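Local coordinates for protein PadR family transcriptional regulator (Listeria monocytogenes, PDB 6ABQ) that probably binds operator DNA as a PadR-type winged helix-turn-helix dimer and regulates transcription in response to a small-molecule ligand, at residues S17-I22 / L57-K62; L65-K70 / F81-P86. All coordinates share one frame; numbering follows the deposited sequence.

Contact 1 (S17-I22 / L57-K62); sequences SLEGMI and LVRLEK
Glu-19 and Arg-59 clasp each other across two helices whose axes stay 11.1 Å apart and cross at -77°. The guanidinium comes side-on: NE and NH2 of Arg-59 both donate to OE1 of Glu-19, each at 2.7 Å. OE1 lies in the guanidinium plane, receiving NH2 on its anti lone pair and NE nearly along its C-O axis, while the carboxylate is turned 40° from that plane. Glu-19 reaches over because CG stands anti to the backbone N (chi1 -170°) and the chain runs on extended; its other oxygen, OE2, pairs with Lys-63, so two positive charges probably keep the acid ionised. Only Arg-59 faces solvent here; the Glu-19 it holds is buried, and a water takes its backbone N-H and, weakly, NH2 of Arg-59. Inward the contact turns apolar. CD2 of Leu-60 slides along the stem of Glu-19, 3.6 Å from its CG, and CG2 of Ile-22 meets CD1 of Leu-60 at 4.0 Å and CD2 of Leu-57 at 4.2 Å. Ile-36 and Leu-40 of helix 33-42 close over this end. Helices packed this way form the helical core of the winged helix-turn-helix domain of PadR regulators.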
ATOM      1  N   SER B  17       3.472   1.709  -2.558  1.00 33.67           N
ATOM      2  CA  SER B  17       3.798   3.122  -2.361  1.00 33.17           C
ATOM      3  C   SER B  17       5.295   3.331  -2.191  1.00 32.25           C
ATOM      4  O   SER B  17       5.835   4.319  -2.680  1.00 33.35           O
ATOM      5  CB  SER B  17       3.044   3.698  -1.164  1.00 32.39           C
ATOM      6  OG  SER B  17       1.683   3.877  -1.491  1.00 34.04           O
ATOM      7  N   LEU B  18       5.943   2.382  -1.507  1.00 31.06           N
ATOM      8  CA  LEU B  18       7.372   2.434  -1.186  1.00 30.86           C
ATOM      9  C   LEU B  18       8.288   2.616  -2.387  1.00 31.88           C
ATOM     10  O   LEU B  18       9.164   3.483  -2.359  1.00 32.68           O
ATOM     11  CB  LEU B  18       7.807   1.212  -0.367  1.00 30.72           C
ATOM     12  CG  LEU B  18       7.735   1.347   1.155  1.00 30.51           C
ATOM     13  CD1 LEU B  18       8.260   0.076   1.815  1.00 31.69           C
ATOM     14  CD2 LEU B  18       8.494   2.578   1.648  1.00 31.07           C
ATOM     15  N   GLU B  19       8.067   1.811  -3.428  1.00 32.46           N
ATOM     16  CA  GLU B  19       8.808   1.918  -4.679  1.00 33.83           C
ATOM     17  C   GLU B  19       8.702   3.322  -5.304  1.00 35.29           C
ATOM     18  O   GLU B  19       9.709   3.887  -5.742  1.00 36.53           O
ATOM     19  CB  GLU B  19       8.328   0.855  -5.665  1.00 35.10           C
ATOM     20  CG  GLU B  19       9.205   0.740  -6.895  1.00 36.79           C
ATOM     21  CD  GLU B  19       8.786  -0.364  -7.837  1.00 38.84           C
ATOM     22  OE1 GLU B  19       8.795  -1.546  -7.429  1.00 39.01           O
ATOM     23  OE2 GLU B  19       8.475  -0.041  -9.002  1.00 41.19           O
ATOM     24  N   GLY B  20       7.487   3.871  -5.322  1.00 21.54           N
ATOM     25  CA  GLY B  20       7.205   5.187  -5.884  1.00 22.06           C
ATOM     26  C   GLY B  20       7.915   6.302  -5.141  1.00 19.73           C
ATOM     27  O   GLY B  20       8.454   7.223  -5.765  1.00 19.08           O
ATOM     28  N   MET B  21       7.913   6.202  -3.810  1.00 19.02           N
ATOM     29  CA  MET B  21       8.602   7.151  -2.929  1.00 17.37           C
ATOM     30  C   MET B  21      10.099   7.187  -3.198  1.00 14.69           C
ATOM     31  O   MET B  21      10.686   8.269  -3.307  1.00 14.20           O
ATOM     32  CB  MET B  21       8.331   6.839  -1.447  1.00 17.61           C
ATOM     33  CG  MET B  21       6.893   7.033  -0.977  1.00 20.74           C
ATOM     34  SD  MET B  21       6.293   8.716  -1.192  1.00 22.89           S
ATOM     35  CE  MET B  21       5.602   8.644  -2.842  1.00 24.97           C
ATOM     36  N   ILE B  22      10.691   6.000  -3.327  1.00 13.63           N
ATOM     37  CA  ILE B  22      12.125   5.845  -3.556  1.00 11.70           C
ATOM     38  C   ILE B  22      12.518   6.425  -4.921  1.00 11.65           C
ATOM     39  O   ILE B  22      13.454   7.221  -4.997  1.00 10.82           O
ATOM     40  CB  ILE B  22      12.581   4.375  -3.349  1.00 11.47           C
ATOM     41  CG1 ILE B  22      12.362   3.981  -1.876  1.00 11.76           C
ATOM     42  CG2 ILE B  22      14.049   4.202  -3.736  1.00 10.24           C
ATOM     43  CD1 ILE B  22      12.510   2.511  -1.547  1.00 12.58           C
ATOM     44  N   LEU B  57      15.941  -1.326  -4.156  1.00 13.27           N
ATOM     45  CA  LEU B  57      16.960  -0.866  -5.102  1.00 12.65           C
ATOM     46  C   LEU B  57      17.370  -1.957  -6.103  1.00 13.25           C
ATOM     47  O   LEU B  57      17.512  -1.679  -7.295  1.00 13.25           O
ATOM     48  CB  LEU B  57      18.180  -0.291  -4.368  1.00 12.17           C
ATOM     49  CG  LEU B  57      18.008   1.042  -3.607  1.00 11.77           C
ATOM     50  CD1 LEU B  57      19.259   1.369  -2.813  1.00 11.65           C
ATOM     51  CD2 LEU B  57      17.623   2.209  -4.513  1.00 11.62           C
ATOM     52  N   VAL B  58      17.539  -3.188  -5.615  1.00 14.13           N
ATOM     53  CA  VAL B  58      17.818  -4.356  -6.473  1.00 15.23           C
ATOM     54  C   VAL B  58      16.671  -4.573  -7.479  1.00 15.74           C
ATOM     55  O   VAL B  58      16.920  -4.783  -8.670  1.00 16.20           O
ATOM     56  CB  VAL B  58      18.123  -5.634  -5.640  1.00 16.58           C
ATOM     57  CG1 VAL B  58      18.059  -6.904  -6.487  1.00 18.25           C
ATOM     58  CG2 VAL B  58      19.492  -5.517  -4.977  1.00 16.49           C
ATOM     59  N   ARG B  59      15.434  -4.479  -6.992  1.00 15.90           N
ATOM     60  CA  ARG B  59      14.240  -4.601  -7.833  1.00 16.62           C
ATOM     61  C   ARG B  59      14.198  -3.525  -8.928  1.00 15.93           C
ATOM     62  O   ARG B  59      13.902  -3.831 -10.090  1.00 16.71           O
ATOM     63  CB  ARG B  59      12.960  -4.582  -6.990  1.00 17.21           C
ATOM     64  CG  ARG B  59      11.698  -4.822  -7.806  1.00 18.39           C
ATOM     65  CD  ARG B  59      10.499  -5.104  -6.920  1.00 19.63           C
ATOM     66  NE  ARG B  59       9.844  -3.884  -6.447  1.00 19.15           N
ATOM     67  CZ  ARG B  59       9.572  -3.597  -5.171  1.00 19.33           C
ATOM     68  NH1 ARG B  59       9.899  -4.427  -4.191  1.00 19.92           N
ATOM     69  NH2 ARG B  59       8.958  -2.456  -4.878  1.00 19.25           N
ATOM     70  N   LEU B  60      14.510  -2.286  -8.537  1.00 14.79           N
ATOM     71  CA  LEU B  60      14.579  -1.141  -9.454  1.00 14.43           C
ATOM     72  C   LEU B  60      15.602  -1.302 -10.574  1.00 14.62           C
ATOM     73  O   LEU B  60      15.321  -0.923 -11.717  1.00 15.18           O
ATOM     74  CB  LEU B  60      14.828   0.159  -8.691  1.00 13.58           C
ATOM     75  CG  LEU B  60      13.723   0.666  -7.761  1.00 13.77           C
ATOM     76  CD1 LEU B  60      14.184   1.945  -7.076  1.00 13.21           C
ATOM     77  CD2 LEU B  60      12.420   0.872  -8.507  1.00 14.78           C
ATOM     78  N   GLU B  61      16.771  -1.853 -10.243  1.00 14.49           N
ATOM     79  CA  GLU B  61      17.797  -2.202 -11.239  1.00 15.15           C
ATOM     80  C   GLU B  61      17.250  -3.193 -12.258  1.00 16.49           C
ATOM     81  O   GLU B  61      17.388  -2.984 -13.461  1.00 17.21           O
ATOM     82  CB  GLU B  61      19.026  -2.834 -10.578  1.00 15.27           C
ATOM     83  CG  GLU B  61      19.893  -1.892  -9.762  1.00 14.35           C
ATOM     84  CD  GLU B  61      21.050  -2.605  -9.091  1.00 14.84           C
ATOM     85  OE1 GLU B  61      21.268  -3.807  -9.336  1.00 16.04           O
ATOM     86  OE2 GLU B  61      21.757  -1.959  -8.308  1.00 14.31           O
ATOM     87  N   LYS B  62      16.642  -4.268 -11.756  1.00 17.10           N
ATOM     88  CA  LYS B  62      16.077  -5.333 -12.587  1.00 18.73           C
ATOM     89  C   LYS B  62      14.936  -4.813 -13.464  1.00 19.05           C
ATOM     90  O   LYS B  62      14.775  -5.260 -14.597  1.00 20.40           O
ATOM     91  CB  LYS B  62      15.656  -6.534 -11.729  1.00 19.65           C
ATOM     92  CG  LYS B  62      16.851  -7.289 -11.167  1.00 20.18           C
ATOM     93  CD  LYS B  62      16.507  -8.298 -10.083  1.00 21.17           C
ATOM     94  CE  LYS B  62      17.785  -8.953  -9.578  1.00 21.98           C
ATOM     95  NZ  LYS B  62      17.572 -10.072  -8.626  1.00 23.62           N
TER
HETATM   96  O   HOH W   1       6.969  -1.004  -2.806  1.00  7.91           O

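Contact 2 (L65-K70 / F81-P86); sequences LVEIEK and FYTLSP
With CG anti to the carbonyl carbon (chi1 -66°), the ring of Tyr-82 rises from its strand to meet Ile-68 and Val-66 across the hairpin. Ile-68 uses the same kind of first torsion (chi1 -48°) and runs beside the tyrosine in the same direction, its CG1 3.6 Å from CE2 of Tyr-82 and its CG2 over one face of the ring. Val-66 comes to the ring edge instead, CG2 lying 3.7 Å from CD2 of Tyr-82.

The backbones beneath are antiparallel. Glu-67 and Thr-83 form one hydrogen-bonded pair, with N of Glu-67 2.8 Å from O of Thr-83, and Glu-69 and Phe-81 form the next, tightest where N of Phe-81 gives to O of Glu-69 at 2.6 Å. That same carbonyl oxygen sits at the edge of the Phe-81 ring. Where the strands end, N of Ser-85 still reaches O of Leu-65 at 3.0 Å, but from well above the carbonyl plane.

Around Glu-67 and Thr-83, on the other face, polar groups and water take over. OG1 of Thr-83 packs against CB of Glu-67 and is bonded to two waters; one is also within bonding distance of O of Glu-67, the other bonds OE1 of Glu-67 weakly. The OE2 branch of Glu-67 lies 3.3 Å from CA of Ser-85.

Ser-85 N-caps helix 86-110, its OG bonded to Gly-64 O and weakly to Gly-88 N. Leu-84 and Leu-65 reach Leu-23 of helix 17-27, and Tyr-82 packs on Leu-57 of helix 50-62 while its hydroxyl bonds Glu-61. On the other face Phe-81 meets Tyr-32 edge-to-face. Strands 66-72 and 78-84 thus form a wing whose Tyr-82 side packs on helix 50-62 and which leads directly into helix 86-110.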
ATOM      1  N   LEU B  65      15.234   0.832 -14.166  1.00 16.56           N
ATOM      2  CA  LEU B  65      14.793   2.189 -13.819  1.00 16.39           C
ATOM      3  C   LEU B  65      15.875   3.105 -13.223  1.00 15.68           C
ATOM      4  O   LEU B  65      15.650   4.317 -13.060  1.00 15.95           O
ATOM      5  CB  LEU B  65      13.572   2.123 -12.875  1.00 16.19           C
ATOM      6  CG  LEU B  65      12.374   1.236 -13.253  1.00 17.16           C
ATOM      7  CD1 LEU B  65      11.320   1.309 -12.164  1.00 17.19           C
ATOM      8  CD2 LEU B  65      11.762   1.567 -14.614  1.00 18.65           C
ATOM      9  N   VAL B  66      17.033   2.529 -12.898  1.00 15.10           N
ATOM     10  CA  VAL B  66      18.102   3.252 -12.191  1.00 14.56           C
ATOM     11  C   VAL B  66      19.481   3.032 -12.800  1.00 15.11           C
ATOM     12  O   VAL B  66      19.745   2.003 -13.418  1.00 15.63           O
ATOM     13  CB  VAL B  66      18.157   2.941 -10.661  1.00 13.45           C
ATOM     14  CG1 VAL B  66      16.968   3.550  -9.924  1.00 13.28           C
ATOM     15  CG2 VAL B  66      18.279   1.442 -10.383  1.00 13.29           C
ATOM     16  N   GLU B  67      20.349   4.021 -12.598  1.00 15.30           N
ATOM     17  CA  GLU B  67      21.743   3.984 -13.023  1.00 16.13           C
ATOM     18  C   GLU B  67      22.648   4.064 -11.793  1.00 15.47           C
ATOM     19  O   GLU B  67      22.363   4.816 -10.858  1.00 14.82           O
ATOM     20  CB  GLU B  67      22.015   5.121 -13.999  1.00 17.58           C
ATOM     21  CG  GLU B  67      21.179   4.997 -15.270  1.00 18.57           C
ATOM     22  CD  GLU B  67      21.448   6.074 -16.300  1.00 20.47           C
ATOM     23  OE1 GLU B  67      22.608   6.506 -16.459  1.00 21.51           O
ATOM     24  OE2 GLU B  67      20.482   6.475 -16.980  1.00 21.27           O
ATOM     25  N   ILE B  68      23.714   3.264 -11.790  1.00 15.94           N
ATOM     26  CA  ILE B  68      24.518   3.050 -10.587  1.00 15.51           C
ATOM     27  C   ILE B  68      25.965   3.543 -10.741  1.00 16.80           C
ATOM     28  O   ILE B  68      26.686   3.108 -11.638  1.00 18.18           O
ATOM     29  CB  ILE B  68      24.509   1.564 -10.118  1.00 15.27           C
ATOM     30  CG1 ILE B  68      23.089   0.986 -10.062  1.00 14.47           C
ATOM     31  CG2 ILE B  68      25.154   1.415  -8.744  1.00 14.95           C
ATOM     32  CD1 ILE B  68      22.760   0.016 -11.180  1.00 15.34           C
ATOM     33  N   GLU B  69      26.368   4.455  -9.856  1.00 16.64           N
ATOM     34  CA  GLU B  69      27.765   4.877  -9.756  1.00 18.01           C
ATOM     35  C   GLU B  69      28.315   4.646  -8.354  1.00 17.60           C
ATOM     36  O   GLU B  69      27.762   5.134  -7.366  1.00 16.58           O
ATOM     37  CB  GLU B  69      27.963   6.341 -10.178  1.00 19.08           C
ATOM     38  CG  GLU B  69      29.419   6.804 -10.104  1.00 20.91           C
ATOM     39  CD  GLU B  69      29.647   8.263 -10.463  1.00 22.41           C
ATOM     40  OE1 GLU B  69      28.681   9.020 -10.707  1.00 22.10           O
ATOM     41  OE2 GLU B  69      30.826   8.660 -10.499  1.00 24.29           O
ATOM     42  N   LYS B  70      29.406   3.891  -8.291  1.00 18.72           N
ATOM     43  CA  LYS B  70      30.196   3.771  -7.080  1.00 19.03           C
ATOM     44  C   LYS B  70      31.199   4.931  -7.010  1.00 20.46           C
ATOM     45  O   LYS B  70      32.004   5.132  -7.929  1.00 22.22           O
ATOM     46  CB  LYS B  70      30.916   2.418  -7.053  1.00 20.07           C
ATOM     47  CG  LYS B  70      31.663   2.142  -5.753  1.00 20.62           C
ATOM     48  CD  LYS B  70      32.598   0.950  -5.883  1.00 22.50           C
ATOM     49  CE  LYS B  70      33.400   0.753  -4.605  1.00 23.45           C
ATOM     50  NZ  LYS B  70      34.289  -0.439  -4.711  1.00 25.70           N
ATOM     51  N   PHE B  81      25.650   5.137  -5.779  1.00 14.11           N
ATOM     52  CA  PHE B  81      24.775   6.269  -6.049  1.00 14.02           C
ATOM     53  C   PHE B  81      23.839   5.922  -7.192  1.00 13.79           C
ATOM     54  O   PHE B  81      24.278   5.522  -8.281  1.00 14.41           O
ATOM     55  CB  PHE B  81      25.572   7.533  -6.365  1.00 15.34           C
ATOM     56  CG  PHE B  81      26.182   8.197  -5.158  1.00 15.78           C
ATOM     57  CD1 PHE B  81      27.378   7.730  -4.606  1.00 16.26           C
ATOM     58  CD2 PHE B  81      25.577   9.313  -4.585  1.00 16.06           C
ATOM     59  CE1 PHE B  81      27.952   8.361  -3.501  1.00 16.92           C
ATOM     60  CE2 PHE B  81      26.149   9.952  -3.484  1.00 16.77           C
ATOM     61  CZ  PHE B  81      27.337   9.472  -2.939  1.00 17.14           C
ATOM     62  N   TYR B  82      22.549   6.075  -6.919  1.00 13.18           N
ATOM     63  CA  TYR B  82      21.502   5.804  -7.880  1.00 13.13           C
ATOM     64  C   TYR B  82      20.959   7.097  -8.461  1.00 14.00           C
ATOM     65  O   TYR B  82      20.713   8.057  -7.725  1.00 14.28           O
ATOM     66  CB  TYR B  82      20.383   4.982  -7.231  1.00 12.33           C
ATOM     67  CG  TYR B  82      20.822   3.586  -6.820  1.00 11.96           C
ATOM     68  CD1 TYR B  82      21.602   3.378  -5.668  1.00 11.82           C
ATOM     69  CD2 TYR B  82      20.477   2.474  -7.593  1.00 12.10           C
ATOM     70  CE1 TYR B  82      22.012   2.103  -5.301  1.00 11.91           C
ATOM     71  CE2 TYR B  82      20.879   1.191  -7.231  1.00 12.23           C
ATOM     72  CZ  TYR B  82      21.641   1.013  -6.090  1.00 12.17           C
ATOM     73  OH  TYR B  82      22.032  -0.244  -5.737  1.00 12.70           O
ATOM     74  N   THR B  83      20.826   7.119  -9.790  1.00 14.75           N
ATOM     75  CA  THR B  83      20.063   8.145 -10.512  1.00 15.89           C
ATOM     76  C   THR B  83      18.973   7.458 -11.337  1.00 15.88           C
ATOM     77  O   THR B  83      19.048   6.247 -11.575  1.00 15.24           O
ATOM     78  CB  THR B  83      20.948   9.017 -11.424  1.00 17.52           C
ATOM     79  OG1 THR B  83      21.804   8.182 -12.222  1.00 17.71           O
ATOM     80  CG2 THR B  83      21.783   9.977 -10.594  1.00 18.06           C
ATOM     81  N   LEU B  84      17.956   8.207 -11.761  1.00 16.88           N
ATOM     82  CA  LEU B  84      16.938   7.633 -12.641  1.00 17.27           C
ATOM     83  C   LEU B  84      17.430   7.537 -14.082  1.00 18.43           C
ATOM     84  O   LEU B  84      18.046   8.463 -14.602  1.00 19.75           O
ATOM     85  CB  LEU B  84      15.619   8.415 -12.589  1.00 18.31           C
ATOM     86  CG  LEU B  84      14.742   8.471 -11.329  1.00 17.79           C
ATOM     87  CD1 LEU B  84      13.388   9.059 -11.700  1.00 19.44           C
ATOM     88  CD2 LEU B  84      14.554   7.114 -10.658  1.00 16.29           C
ATOM     89  N   SER B  85      17.161   6.392 -14.705  1.00 18.23           N
ATOM     90  CA  SER B  85      17.281   6.234 -16.146  1.00 19.70           C
ATOM     91  C   SER B  85      16.028   6.867 -16.771  1.00 21.11           C
ATOM     92  O   SER B  85      15.059   7.130 -16.042  1.00 20.75           O
ATOM     93  CB  SER B  85      17.394   4.744 -16.503  1.00 19.28           C
ATOM     94  OG  SER B  85      16.166   4.058 -16.326  1.00 18.92           O
ATOM     95  N   PRO B  86      16.033   7.127 -18.106  1.00 23.04           N
ATOM     96  CA  PRO B  86      14.797   7.636 -18.736  1.00 24.69           C
ATOM     97  C   PRO B  86      13.549   6.782 -18.456  1.00 24.07           C
ATOM     98  O   PRO B  86      12.471   7.349 -18.237  1.00 24.88           O
ATOM     99  CB  PRO B  86      15.150   7.650 -20.226  1.00 26.79           C
ATOM    100  CG  PRO B  86      16.607   7.978 -20.221  1.00 26.82           C
ATOM    101  CD  PRO B  86      17.180   7.230 -19.037  1.00 24.28           C
TER
HETATM  102  O   HOH W   2      23.997   7.147 -10.730  1.00  2.88           O
HETATM  103  O   HOH W   3      23.229   8.973 -14.330  1.00 18.37           O

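How the contacts relate
Contact 1 and contact 2 are consecutive along the chain, their centres about 11 Å apart: helix 50-62 supplies one side of the first, and strand 66-72 follows it into the second. The joint is direct. O of Leu-60 and N of Leu-65 are 3.0 Å apart, a probable hydrogen bond across the turn. N of Glu-61 also packs 3.6 Å from CG2 of Val-66. The side chain of Leu-60 touches helix 17-27 and also Leu-65 and Val-66 at the start of the hairpin. Together the contacts join helical core and wing, the two parts of a winged helix-turn-helix domain.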